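Local coordinates for protein putative cytochrome P450 120 (Synechocystis sp., PDB 2VE3) that binds heme and retinoic acid and probably acts as a cytochrome P450 monooxygenase, inserting oxygen into a substrate held beside the heme iron, at residues G255-T260 and T427-P432; Q146-T151 and W173-I178; V382-G387 and F396-M401. All blocks are in the same frame, centred on the assembly; numbering follows the deposited sequence.

Contact 1 (G255-T260 and T427-P432); sequences GHETLT and TPSPRP. With HEM (protoporphyrin IX containing Fe), chain C; REA (retinoic acid), chain D.
E257 presses its carboxylate against P428 and S429 in a small, buried van der Waals contact, where the long helix 241-272 beside the heme meets the turn of the C-terminal hairpin formed by strands 424-426 and 430-432. The helix is the one P450 nomenclature calls I. One carboxylate oxygen does the touching. E257 OE2 lies 3.3 Å from P428 CD and also 3.3 Å from S429 CB, so it meets carbon on both residues. The glutamate gets there by running CG anti to its own nitrogen (chi1 -179°) and then bending at chi2, 69°. Its other oxygen, OE1, forms a salt bridge with R148 of helix 143-159, while S429 OG is hydrogen-bonded to the carbonyl of P317. The turn itself carries a cis peptide before P428. Across the turn, R431 NH2 donates to T427 OG1 over 2.8 Å, linking the residues that flank P428-P430.

Both sides also reach the ligands. T258 CG2 packs on retinoic acid C17 at 3.5 Å, and T258 OG1 lies 3.0 Å from the heme meso carbon CHC while bonding back to the carbonyl of A254. From the hairpin, P428 O comes within 3.7 Å of retinoic acid C11. The adjacent E257 and T258 correspond to the acid-alcohol pair that P450 relatives carry in this helix, next to the oxygen site.

Chemically, helix and turn meet here by the packing of E257 OE2 on carbon, and the polar partners of E257 and S429 are R148 and P317. A direct polar link lies just beyond, from S261 OG to P430 O, and the joined pieces line the wall of the retinoic acid pocket.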
# COMPACT_ATOMS: atom_id res chain seq x y z
N GLY A 255 -1.52 3.01 6.21
CA GLY A 255 -2.99 2.98 6.28
C GLY A 255 -3.61 4.07 5.42
O GLY A 255 -4.77 3.98 5.02
N HIS A 256 -2.80 5.10 5.18
CA HIS A 256 -3.19 6.30 4.46
C HIS A 256 -2.81 6.19 2.97
O HIS A 256 -3.68 6.26 2.11
CB HIS A 256 -2.54 7.52 5.15
CG HIS A 256 -2.65 8.79 4.37
ND1 HIS A 256 -3.80 9.16 3.71
CD2 HIS A 256 -1.75 9.77 4.15
CE1 HIS A 256 -3.60 10.33 3.13
NE2 HIS A 256 -2.37 10.72 3.38
N GLU A 257 -1.52 6.04 2.67
CA GLU A 257 -1.08 6.07 1.26
C GLU A 257 -1.64 4.91 0.41
O GLU A 257 -2.20 5.13 -0.67
CB GLU A 257 0.45 6.12 1.17
CG GLU A 257 1.00 6.19 -0.26
CD GLU A 257 0.74 7.52 -0.99
OE1 GLU A 257 0.33 8.53 -0.34
OE2 GLU A 257 0.94 7.55 -2.23
N THR A 258 -1.52 3.69 0.89
CA THR A 258 -1.94 2.54 0.08
C THR A 258 -3.44 2.64 -0.22
O THR A 258 -3.87 2.42 -1.35
CB THR A 258 -1.57 1.18 0.76
OG1 THR A 258 -2.30 1.04 1.99
CG2 THR A 258 -0.06 1.11 1.07
N LEU A 259 -4.22 3.02 0.80
CA LEU A 259 -5.66 3.09 0.64
C LEU A 259 -6.11 4.22 -0.26
O LEU A 259 -7.12 4.09 -0.94
CB LEU A 259 -6.38 3.11 1.99
CG LEU A 259 -6.60 1.63 2.31
CD1 LEU A 259 -6.15 1.27 3.71
CD2 LEU A 259 -8.04 1.19 1.98
N THR A 260 -5.38 5.33 -0.25
CA THR A 260 -5.61 6.39 -1.24
C THR A 260 -5.55 5.86 -2.69
O THR A 260 -6.44 6.12 -3.48
CB THR A 260 -4.60 7.51 -1.07
OG1 THR A 260 -4.91 8.25 0.13
CG2 THR A 260 -4.66 8.44 -2.25
N THR A 427 3.91 8.37 -7.61
CA THR A 427 4.82 9.11 -6.71
C THR A 427 4.38 9.12 -5.22
O THR A 427 4.01 10.18 -4.69
CB THR A 427 5.02 10.58 -7.15
OG1 THR A 427 3.74 11.23 -7.16
CG2 THR A 427 5.67 10.67 -8.54
N PRO A 428 4.48 7.99 -4.53
CA PRO A 428 5.00 6.70 -4.93
C PRO A 428 3.94 5.60 -5.18
O PRO A 428 4.32 4.43 -5.25
CB PRO A 428 5.85 6.33 -3.72
CG PRO A 428 5.07 6.90 -2.54
CD PRO A 428 4.13 7.98 -3.10
N SER A 429 2.67 5.98 -5.32
CA SER A 429 1.54 5.07 -5.58
C SER A 429 0.74 5.50 -6.81
O SER A 429 0.62 6.70 -7.05
CB SER A 429 0.58 5.07 -4.39
OG SER A 429 0.84 3.99 -3.54
N PRO A 430 0.16 4.54 -7.57
CA PRO A 430 -0.68 4.94 -8.71
C PRO A 430 -1.77 5.96 -8.39
O PRO A 430 -2.53 5.78 -7.45
CB PRO A 430 -1.28 3.61 -9.19
CG PRO A 430 -0.33 2.58 -8.75
CD PRO A 430 0.25 3.07 -7.45
N ARG A 431 -1.83 7.04 -9.19
CA ARG A 431 -2.91 8.04 -9.13
C ARG A 431 -3.18 8.53 -10.55
O ARG A 431 -2.26 8.58 -11.36
CB ARG A 431 -2.54 9.22 -8.21
CG ARG A 431 -1.25 9.97 -8.58
CD ARG A 431 -0.74 10.94 -7.50
NE ARG A 431 0.62 11.39 -7.87
CZ ARG A 431 0.89 12.55 -8.47
NH1 ARG A 431 -0.10 13.40 -8.74
NH2 ARG A 431 2.15 12.86 -8.80
N PRO A 432 -4.44 8.87 -10.88
CA PRO A 432 -4.72 9.47 -12.19
C PRO A 432 -4.14 10.90 -12.28
O PRO A 432 -4.28 11.68 -11.34
CB PRO A 432 -6.26 9.50 -12.24
CG PRO A 432 -6.67 9.55 -10.82
CD PRO A 432 -5.67 8.73 -10.06
CHA HEM C . 4.01 -4.73 3.92
CHB HEM C . 1.03 -3.84 0.18
CHC HEM C . -2.12 -1.66 3.19
CHD HEM C . 1.06 -2.04 6.79
C1A HEM C . 3.48 -4.71 2.63
C2A HEM C . 4.07 -5.27 1.43
C3A HEM C . 3.23 -5.04 0.41
C4A HEM C . 2.10 -4.29 0.92
CMA HEM C . 3.40 -5.44 -1.07
CAA HEM C . 5.40 -6.07 1.37
CBA HEM C . 6.60 -5.19 1.04
CGA HEM C . 7.84 -6.04 1.19
O1A HEM C . 7.96 -7.03 0.41
O2A HEM C . 8.69 -5.73 2.08
C1B HEM C . -0.10 -3.21 0.67
C2B HEM C . -1.32 -2.90 -0.07
C3B HEM C . -2.19 -2.30 0.77
C4B HEM C . -1.55 -2.22 2.06
CMB HEM C . -1.53 -3.23 -1.56
CAB HEM C . -3.62 -1.75 0.48
CBB HEM C . -4.48 -2.32 -0.38
C1C HEM C . -1.58 -1.61 4.45
C2C HEM C . -2.22 -1.11 5.64
C3C HEM C . -1.34 -1.21 6.65
C4C HEM C . -0.10 -1.77 6.10
CMC HEM C . -3.68 -0.60 5.72
CAC HEM C . -1.57 -0.84 8.15
CBC HEM C . -1.65 0.41 8.60
C1D HEM C . 2.17 -2.71 6.33
C2D HEM C . 3.39 -2.85 7.08
C3D HEM C . 4.33 -3.68 6.19
C4D HEM C . 3.55 -3.99 5.00
CMD HEM C . 3.70 -2.26 8.48
CAD HEM C . 5.78 -4.13 6.48
CBD HEM C . 5.75 -5.62 6.82
CGD HEM C . 7.14 -6.11 7.16
O1D HEM C . 7.23 -7.24 7.69
O2D HEM C . 8.16 -5.40 6.90
NA HEM C . 2.29 -4.12 2.28
NB HEM C . -0.28 -2.77 1.97
NC HEM C . -0.28 -1.99 4.75
ND HEM C . 2.29 -3.40 5.12
FE HEM C . 0.84 -3.31 3.59
C1 REA D . 4.40 -0.12 2.66
C2 REA D . 4.66 -0.32 4.15
C3 REA D . 6.09 -0.81 4.38
C4 REA D . 7.08 0.28 3.98
C5 REA D . 6.73 0.96 2.67
C6 REA D . 5.49 0.78 2.06
C7 REA D . 5.23 1.51 0.81
C8 REA D . 5.80 1.01 -0.44
C9 REA D . 5.65 1.84 -1.66
C10 REA D . 6.58 1.57 -2.73
C11 REA D . 6.22 1.45 -4.13
C12 REA D . 7.24 0.75 -4.90
C13 REA D . 7.74 1.24 -6.19
C14 REA D . 8.63 0.35 -6.82
C15 REA D . 8.83 0.27 -8.26
C16 REA D . 4.44 -1.48 1.94
C17 REA D . 3.00 0.49 2.54
C18 REA D . 7.78 1.85 2.06
C19 REA D . 4.62 2.95 -1.78
C20 REA D . 7.34 2.58 -6.73
O1 REA D . 8.16 0.97 -9.04
O2 REA D . 9.69 -0.50 -8.72

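Contact 2 (Q146-T151 and W173-I178); sequences QLRRMT and WFETYI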
# COMPACT_ATOMS: atom_id res chain seq x y z
N GLN A 146 -9.47 14.65 -2.33
CA GLN A 146 -10.53 14.34 -1.37
C GLN A 146 -10.37 12.97 -0.73
O GLN A 146 -10.55 12.84 0.48
CB GLN A 146 -11.90 14.43 -2.03
CG GLN A 146 -12.36 15.84 -2.36
CD GLN A 146 -12.42 16.76 -1.15
OE1 GLN A 146 -13.11 16.48 -0.16
NE2 GLN A 146 -11.69 17.87 -1.23
N LEU A 147 -10.06 11.96 -1.54
CA LEU A 147 -9.82 10.61 -1.05
C LEU A 147 -8.63 10.60 -0.09
O LEU A 147 -8.66 9.87 0.89
CB LEU A 147 -9.58 9.64 -2.21
CG LEU A 147 -10.81 9.35 -3.09
CD1 LEU A 147 -10.36 8.73 -4.41
CD2 LEU A 147 -11.83 8.43 -2.39
N ARG A 148 -7.63 11.44 -0.37
CA ARG A 148 -6.46 11.60 0.50
C ARG A 148 -6.83 12.19 1.85
O ARG A 148 -6.27 11.80 2.87
CB ARG A 148 -5.38 12.46 -0.16
CG ARG A 148 -4.66 11.78 -1.31
CD ARG A 148 -3.39 12.50 -1.71
NE ARG A 148 -2.33 12.34 -0.71
CZ ARG A 148 -1.51 11.30 -0.62
NH1 ARG A 148 -1.61 10.30 -1.49
NH2 ARG A 148 -0.59 11.27 0.35
N ARG A 149 -7.79 13.11 1.86
CA ARG A 149 -8.26 13.69 3.13
C ARG A 149 -8.99 12.64 3.96
O ARG A 149 -8.69 12.48 5.14
CB ARG A 149 -9.15 14.93 2.91
CG ARG A 149 -8.40 16.11 2.30
CD ARG A 149 -9.01 17.47 2.68
NE ARG A 149 -8.21 18.13 3.72
CZ ARG A 149 -7.17 18.94 3.49
NH1 ARG A 149 -6.79 19.22 2.25
NH2 ARG A 149 -6.51 19.48 4.51
N MET A 150 -9.90 11.91 3.32
CA MET A 150 -10.67 10.86 3.97
C MET A 150 -9.80 9.75 4.55
O MET A 150 -9.92 9.45 5.74
CB MET A 150 -11.69 10.27 3.01
CG MET A 150 -12.63 9.22 3.65
SD MET A 150 -13.51 8.20 2.45
CE MET A 150 -12.15 7.36 1.67
N THR A 151 -8.93 9.15 3.73
CA THR A 151 -8.17 7.98 4.19
C THR A 151 -7.24 8.34 5.33
O THR A 151 -7.05 7.53 6.24
CB THR A 151 -7.35 7.26 3.09
OG1 THR A 151 -6.34 8.13 2.58
CG2 THR A 151 -8.23 6.76 1.97
N TRP A 173 1.60 17.95 6.97
CA TRP A 173 2.91 17.39 7.25
C TRP A 173 3.11 16.00 6.63
O TRP A 173 4.14 15.73 6.02
CB TRP A 173 3.16 17.33 8.77
CG TRP A 173 3.41 18.68 9.41
CD1 TRP A 173 3.87 19.82 8.79
CD2 TRP A 173 3.27 19.01 10.80
NE1 TRP A 173 3.99 20.84 9.71
CE2 TRP A 173 3.63 20.38 10.94
CE3 TRP A 173 2.86 18.29 11.93
CZ2 TRP A 173 3.59 21.03 12.17
CZ3 TRP A 173 2.83 18.95 13.15
CH2 TRP A 173 3.20 20.31 13.26
N PHE A 174 2.13 15.12 6.79
CA PHE A 174 2.20 13.78 6.22
C PHE A 174 2.31 13.79 4.70
O PHE A 174 3.05 12.99 4.13
CB PHE A 174 1.00 12.94 6.65
CG PHE A 174 1.39 11.74 7.45
CD1 PHE A 174 1.75 10.55 6.81
CD2 PHE A 174 1.42 11.78 8.84
CE1 PHE A 174 2.11 9.43 7.54
CE2 PHE A 174 1.78 10.66 9.58
CZ PHE A 174 2.14 9.49 8.93
N GLU A 175 1.61 14.71 4.06
CA GLU A 175 1.65 14.87 2.61
C GLU A 175 3.04 15.21 2.11
O GLU A 175 3.51 14.65 1.12
CB GLU A 175 0.61 15.90 2.17
CG GLU A 175 -0.80 15.49 2.56
CD GLU A 175 -1.29 14.27 1.79
OE1 GLU A 175 -1.25 13.13 2.32
OE2 GLU A 175 -1.70 14.47 0.63
N THR A 176 3.69 16.13 2.84
CA THR A 176 5.09 16.49 2.61
C THR A 176 6.07 15.33 2.93
O THR A 176 7.00 15.06 2.18
CB THR A 176 5.45 17.73 3.45
OG1 THR A 176 4.48 18.76 3.18
CG2 THR A 176 6.83 18.25 3.11
N TYR A 177 5.86 14.67 4.07
CA TYR A 177 6.63 13.48 4.45
C TYR A 177 6.60 12.42 3.32
O TYR A 177 7.64 11.99 2.84
CB TYR A 177 6.07 12.93 5.76
CG TYR A 177 6.63 11.60 6.20
CD1 TYR A 177 7.89 11.51 6.79
CD2 TYR A 177 5.89 10.42 6.03
CE1 TYR A 177 8.40 10.30 7.17
CE2 TYR A 177 6.40 9.20 6.42
CZ TYR A 177 7.66 9.14 6.99
OH TYR A 177 8.17 7.93 7.39
N ILE A 178 5.40 12.06 2.88
CA ILE A 178 5.20 11.09 1.79
C ILE A 178 5.94 11.43 0.48
O ILE A 178 6.56 10.54 -0.13
CB ILE A 178 3.69 10.85 1.54
CG1 ILE A 178 3.07 10.09 2.72
CG2 ILE A 178 3.46 10.09 0.22
CD1 ILE A 178 1.55 9.90 2.61
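E175 is the first residue of 173-178 to touch 146-151, and it does so through R148. The arginine offers its side edge, NE and NH2 together, and each nitrogen takes its own oxygen. R148 NE donates to E175 OE2 over 2.6 Å at 160°, nearly in the guanidinium plane and onto the syn lone pair. R148 NH2 reaches E175 OE1 at 2.8 Å, but from a position tilted out of the carboxylate plane, as the two flat groups are turned 41° apart. A bend at chi2 (-68°) swings the glutamate's end across the gap. OE1 also receives H256 NE2 of helix 241-272. One turn on, I178 brings CD1 to the guanidinium edge, 3.4 Å from R148 NH2. The remaining nitrogen, R148 NH1, is engaged by E257 and also takes Y144 OH, which fixes the guanidinium between two glutamates. A leucine in place of R148 would probably leave both E175 and E257 without their positive mate in a partly buried setting. The contact is a salt-bridged junction of helices E and F of the P450 fold, made beside helix I.

Contact 3 (V382-G387 and F396-M401); sequences VPFGGG and FARLEM. With HEM (protoporphyrin IX containing Fe), chain C.
F384 is the third residue of a type I turn that runs from V382 to G385, closed by G385 N to V382 O, and its CA stands 10.0 Å from the CA of A397 on helix 394-411, so the gap is bridged by side chains. With CG anti to the carbonyl carbon (chi1 -58°), the phenyl group swings out of the turn to lie against pyrrole ring B of the heme, alongside the helix. Its CE1 atom approaches A397 CB at 4.3 Å and heme C3B at 3.6 Å. A397 CB in turn packs on the heme vinyl group, 3.6 Å from CAB. M401 comes at the ring's edge, its CE 4.5 Å from F384 CZ, and the same methyl also touches the vinyl carbon CBB. R398, extended from CG to NE, crosses the phenyl group obliquely. F384 CE2 sits over one face of the guanidinium, toward its rim, 3.6 Å from R398 NH2, with the two planes 65° apart.

The backbone after F384 has its own constraint. G385 takes a positive phi, 75°, and a side chain there would run into the heme propionate arm. F384 also pairs through its backbone with C391, which by similarity is the axial ligand of the iron.

The sequence from F384 to C391 fits the P450 heme-binding signature. On the heme side the contact is apolar, phenyl, methyl and vinyl groups packing together beside the probable thiolate ligand; the R398 guanidinium is laid against the ring, its NH1 salt-bridged to E395 and its NH2 bonded to Q309.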
# COMPACT_ATOMS: atom_id res chain seq x y z
N VAL A 382 -0.07 -11.03 -6.15
CA VAL A 382 0.71 -10.62 -4.99
C VAL A 382 0.63 -9.11 -4.65
O VAL A 382 1.67 -8.46 -4.48
CB VAL A 382 2.19 -11.06 -5.13
CG1 VAL A 382 2.31 -12.59 -4.99
CG2 VAL A 382 2.84 -10.54 -6.43
N PRO A 383 -0.60 -8.57 -4.51
CA PRO A 383 -0.80 -7.14 -4.18
C PRO A 383 -0.29 -6.81 -2.75
O PRO A 383 0.07 -5.68 -2.48
CB PRO A 383 -2.32 -6.97 -4.27
CG PRO A 383 -2.87 -8.37 -3.98
CD PRO A 383 -1.88 -9.30 -4.61
N PHE A 384 -0.25 -7.82 -1.88
CA PHE A 384 0.25 -7.68 -0.50
C PHE A 384 1.60 -8.36 -0.28
O PHE A 384 2.03 -8.53 0.87
CB PHE A 384 -0.78 -8.22 0.50
CG PHE A 384 -2.13 -7.54 0.41
CD1 PHE A 384 -2.33 -6.25 0.92
CD2 PHE A 384 -3.20 -8.18 -0.23
CE1 PHE A 384 -3.57 -5.63 0.84
CE2 PHE A 384 -4.45 -7.56 -0.31
CZ PHE A 384 -4.63 -6.29 0.22
N GLY A 385 2.27 -8.73 -1.36
CA GLY A 385 3.54 -9.43 -1.27
C GLY A 385 3.37 -10.89 -0.88
O GLY A 385 2.35 -11.53 -1.21
N GLY A 386 4.35 -11.42 -0.18
CA GLY A 386 4.29 -12.80 0.31
C GLY A 386 5.49 -13.06 1.20
O GLY A 386 6.29 -12.15 1.47
N GLY A 387 5.60 -14.31 1.65
CA GLY A 387 6.65 -14.76 2.57
C GLY A 387 6.72 -14.02 3.90
O GLY A 387 5.70 -13.70 4.50
N PHE A 396 -7.18 -4.75 7.43
CA PHE A 396 -7.56 -3.36 7.57
C PHE A 396 -7.85 -2.71 6.20
O PHE A 396 -8.84 -2.01 6.06
CB PHE A 396 -6.48 -2.54 8.29
CG PHE A 396 -6.89 -1.11 8.53
CD1 PHE A 396 -7.60 -0.77 9.68
CD2 PHE A 396 -6.64 -0.13 7.58
CE1 PHE A 396 -8.00 0.55 9.91
CE2 PHE A 396 -7.04 1.19 7.79
CZ PHE A 396 -7.73 1.54 8.96
N ALA A 397 -6.95 -2.93 5.24
CA ALA A 397 -7.12 -2.45 3.87
C ALA A 397 -8.41 -2.97 3.24
O ALA A 397 -9.16 -2.18 2.65
CB ALA A 397 -5.95 -2.86 3.02
N ARG A 398 -8.66 -4.29 3.36
CA ARG A 398 -9.82 -4.94 2.72
C ARG A 398 -11.11 -4.48 3.35
O ARG A 398 -12.10 -4.27 2.63
CB ARG A 398 -9.74 -6.47 2.77
CG ARG A 398 -8.87 -7.06 1.68
CD ARG A 398 -8.59 -8.54 1.92
NE ARG A 398 -7.95 -9.12 0.75
CZ ARG A 398 -7.04 -10.08 0.77
NH1 ARG A 398 -6.63 -10.61 1.92
NH2 ARG A 398 -6.54 -10.53 -0.38
N LEU A 399 -11.10 -4.33 4.68
CA LEU A 399 -12.20 -3.73 5.42
C LEU A 399 -12.59 -2.35 4.87
O LEU A 399 -13.75 -2.13 4.53
CB LEU A 399 -11.86 -3.58 6.91
CG LEU A 399 -12.96 -2.96 7.77
CD1 LEU A 399 -14.09 -3.95 7.96
CD2 LEU A 399 -12.40 -2.54 9.13
N GLU A 400 -11.61 -1.44 4.77
CA GLU A 400 -11.89 -0.08 4.34
C GLU A 400 -12.33 -0.01 2.87
O GLU A 400 -13.19 0.78 2.52
CB GLU A 400 -10.69 0.85 4.58
CG GLU A 400 -11.03 2.33 4.41
CD GLU A 400 -9.91 3.30 4.76
OE1 GLU A 400 -9.04 2.98 5.61
OE2 GLU A 400 -9.93 4.42 4.20
N MET A 401 -11.74 -0.85 2.03
CA MET A 401 -12.12 -0.94 0.62
C MET A 401 -13.57 -1.43 0.50
O MET A 401 -14.36 -0.89 -0.28
CB MET A 401 -11.17 -1.88 -0.12
CG MET A 401 -9.79 -1.29 -0.39
SD MET A 401 -8.75 -2.37 -1.39
CE MET A 401 -8.11 -3.50 -0.16
CHA HEM C . 4.01 -4.73 3.92
CHB HEM C . 1.03 -3.84 0.18
CHC HEM C . -2.12 -1.66 3.19
CHD HEM C . 1.06 -2.04 6.79
C1A HEM C . 3.48 -4.71 2.63
C2A HEM C . 4.07 -5.27 1.43
C3A HEM C . 3.23 -5.04 0.41
C4A HEM C . 2.10 -4.29 0.92
CMA HEM C . 3.40 -5.44 -1.07
CAA HEM C . 5.40 -6.07 1.37
CBA HEM C . 6.60 -5.19 1.04
CGA HEM C . 7.84 -6.04 1.19
O1A HEM C . 7.96 -7.03 0.41
O2A HEM C . 8.69 -5.73 2.08
C1B HEM C . -0.10 -3.21 0.67
C2B HEM C . -1.32 -2.90 -0.07
C3B HEM C . -2.19 -2.30 0.77
C4B HEM C . -1.55 -2.22 2.06
CMB HEM C . -1.53 -3.23 -1.56
CAB HEM C . -3.62 -1.75 0.48
CBB HEM C . -4.48 -2.32 -0.38
C1C HEM C . -1.58 -1.61 4.45
C2C HEM C . -2.22 -1.11 5.64
C3C HEM C . -1.34 -1.21 6.65
C4C HEM C . -0.10 -1.77 6.10
CMC HEM C . -3.68 -0.60 5.72
CAC HEM C . -1.57 -0.84 8.15
CBC HEM C . -1.65 0.41 8.60
C1D HEM C . 2.17 -2.71 6.33
C2D HEM C . 3.39 -2.85 7.08
C3D HEM C . 4.33 -3.68 6.19
C4D HEM C . 3.55 -3.99 5.00
CMD HEM C . 3.70 -2.26 8.48
CAD HEM C . 5.78 -4.13 6.48
CBD HEM C . 5.75 -5.62 6.82
CGD HEM C . 7.14 -6.11 7.16
O1D HEM C . 7.23 -7.24 7.69
O2D HEM C . 8.16 -5.40 6.90
NA HEM C . 2.29 -4.12 2.28
NB HEM C . -0.28 -2.77 1.97
NC HEM C . -0.28 -1.99 4.75
ND HEM C . 2.29 -3.40 5.12
FE HEM C . 0.84 -3.31 3.59

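Overall arrangement
From the N terminus, contact 2 closes first, bringing helix 170-181 back onto helix 143-159 after 21 intervening residues. The chain then runs on to helix 241-272, where contact 1 opens; that loop stays open for 166 residues, until the C-terminal hairpin returns. Contact 3, spanning only eight residues around the heme ligand loop, opens and closes within this interval. Helix 241-272 is the common member: T260 OG1 bonds to T151 OG1 of contact 2, and L259 CD2 packs on M401 and E400 of contact 3. The helix of contact 1 and both parts of contact 3 touch the heme, while the hairpin touches the retinoic acid.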